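Local coordinates for protein pterin-4-alpha-carbinolamine dehydratase MoaB2 (Mycobacterium marinum, PDB 3RFQ) that probably takes part in molybdenum cofactor biosynthesis, binding a molybdopterin-type pterin as other MogA/MoaB proteins do, at residues Gly97-Thr102 and Gly139-Leu144. Sequence-based numbering, arbitrary orientation.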
loop_
_atom_site.group_PDB
_atom_site.type_symbol
_atom_site.label_atom_id
_atom_site.label_comp_id
_atom_site.label_asym_id
_atom_site.label_seq_id
_atom_site.Cartn_x
_atom_site.Cartn_y
_atom_site.Cartn_z
ATOM N N GLY C 97 4.976 23.038 -7.075
ATOM C CA GLY C 97 3.982 24.036 -6.625
ATOM C C GLY C 97 2.730 24.164 -7.501
ATOM O O GLY C 97 2.689 23.680 -8.664
ATOM N N GLY C 98 1.708 24.803 -6.927
ATOM C CA GLY C 98 0.472 25.099 -7.610
ATOM C C GLY C 98 -0.435 23.899 -7.833
ATOM O O GLY C 98 -1.251 23.912 -8.766
ATOM N N THR C 99 -0.335 22.886 -6.960
ATOM C CA THR C 99 -1.137 21.663 -7.111
ATOM C C THR C 99 -2.244 21.468 -6.043
ATOM O O THR C 99 -2.906 20.427 -6.040
ATOM C CB THR C 99 -0.267 20.387 -7.162
ATOM O OG1 THR C 99 0.393 20.190 -5.905
ATOM C CG2 THR C 99 0.784 20.470 -8.275
ATOM N N GLY C 100 -2.436 22.451 -5.156
ATOM C CA GLY C 100 -3.491 22.369 -4.151
ATOM C C GLY C 100 -4.872 22.744 -4.677
ATOM O O GLY C 100 -5.157 22.658 -5.890
ATOM N N VAL C 101 -5.719 23.238 -3.779
ATOM C CA VAL C 101 -7.097 23.570 -4.146
ATOM C C VAL C 101 -7.482 25.049 -4.034
ATOM O O VAL C 101 -8.629 25.409 -4.269
ATOM C CB VAL C 101 -8.064 22.676 -3.374
ATOM C CG1 VAL C 101 -7.845 21.219 -3.811
ATOM C CG2 VAL C 101 -7.854 22.812 -1.841
ATOM N N THR C 102 -6.528 25.922 -3.717
ATOM C CA THR C 102 -6.822 27.360 -3.697
ATOM C C THR C 102 -6.942 27.863 -5.146
ATOM O O THR C 102 -6.672 27.095 -6.100
ATOM C CB THR C 102 -5.751 28.176 -2.966
ATOM O OG1 THR C 102 -4.612 28.307 -3.824
ATOM C CG2 THR C 102 -5.347 27.517 -1.634
ATOM N N GLY C 139 -0.093 13.703 -0.742
ATOM C CA GLY C 139 -1.235 12.763 -0.841
ATOM C C GLY C 139 -2.462 13.284 -1.580
ATOM O O GLY C 139 -3.217 12.504 -2.195
ATOM N N LEU C 140 -2.690 14.600 -1.513
ATOM C CA LEU C 140 -3.854 15.189 -2.178
ATOM C C LEU C 140 -3.522 15.969 -3.464
ATOM O O LEU C 140 -4.414 16.579 -4.044
ATOM C CB LEU C 140 -4.627 16.100 -1.198
ATOM C CG LEU C 140 -5.195 15.361 0.008
ATOM C CD1 LEU C 140 -5.882 16.280 1.027
ATOM C CD2 LEU C 140 -6.161 14.329 -0.476
ATOM N N SER C 141 -2.246 15.980 -3.866
ATOM C CA SER C 141 -1.811 16.771 -5.002
ATOM C C SER C 141 -2.664 16.489 -6.249
ATOM O O SER C 141 -2.847 15.318 -6.643
ATOM C CB SER C 141 -0.331 16.482 -5.311
ATOM O OG SER C 141 0.083 17.182 -6.495
ATOM N N ARG C 142 -3.178 17.541 -6.876
ATOM C CA ARG C 142 -3.859 17.387 -8.176
ATOM C C ARG C 142 -2.853 17.418 -9.346
ATOM O O ARG C 142 -3.237 17.509 -10.536
ATOM C CB ARG C 142 -4.915 18.479 -8.370
ATOM C CG ARG C 142 -5.932 18.707 -7.230
ATOM C CD ARG C 142 -7.075 19.618 -7.698
ATOM N NE ARG C 142 -6.557 20.923 -8.036
ATOM C CZ ARG C 142 -6.498 21.457 -9.262
ATOM N NH1 ARG C 142 -6.986 20.837 -10.317
ATOM N NH2 ARG C 142 -5.963 22.661 -9.413
ATOM N N GLY C 143 -1.564 17.377 -9.028
ATOM C CA GLY C 143 -0.539 17.402 -10.079
ATOM C C GLY C 143 -0.707 16.248 -11.056
ATOM O O GLY C 143 -1.076 15.134 -10.669
ATOM N N LEU C 144 -0.463 16.543 -12.325
ATOM C CA LEU C 144 -0.490 15.560 -13.398
ATOM C C LEU C 144 0.878 15.003 -13.756
ATOM O O LEU C 144 1.928 15.567 -13.402
ATOM C CB LEU C 144 -1.037 16.222 -14.650
ATOM C CG LEU C 144 -2.395 16.898 -14.460
ATOM C CD1 LEU C 144 -2.823 17.486 -15.796
ATOM C CD2 LEU C 144 -3.474 15.933 -13.864
HETATM O O HOH W 1 -4.620 19.133 -3.796
#
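Two donors grip the carbonyl oxygen of Thr99. The backbone N of Arg142 reaches Thr99 O at 3.0 Å, nearly straight at 167° and in the carbonyl plane, while a water donates to the same oxygen and, at 2.6 Å from Leu140 O, ties it to the main chain on the other side. The next carbonyl is taken by a side chain: Arg142 NE meets Gly100 O at 3.1 Å, with the oxygen lying at the edge of the guanidinium, in its plane. The bend at chi3 (-63°) helps bring NE to this carbonyl, and NH1 goes on to a salt bridge with Glu109 of helix 107-114. Arginine suits the place because one flat group serves both a backbone oxygen and a carboxylate, at the end of an aliphatic chain whose CD lies loosely against Val101 CG1. Residues 97-102 follow strand 92-96, and residues 139-144 lead into strand 145-148 of the same mixed sheet; the glycine-rich Gly-Gly-Thr-Gly loop is typical of MogA/MoaB proteins, consistent with the part such a loop plays in the pterin pocket of relatives. Its positive phi at Gly98 favours glycine. Hydroxyls join the loops as well, Thr99 OG1 and Ser141 OG lying 3.1 Å apart, and either could donate. Serine's short arm lets OG also accept from Gly143 N at 3.0 Å, an ST turn that its chi1 of 176° permits by setting the hydroxyl beside the carbonyl carbon. Threonine adds a methyl to its hydroxyl: Thr99 CG2 rests 3.8 Å from Gly143 CA, close packing that suits glycine here.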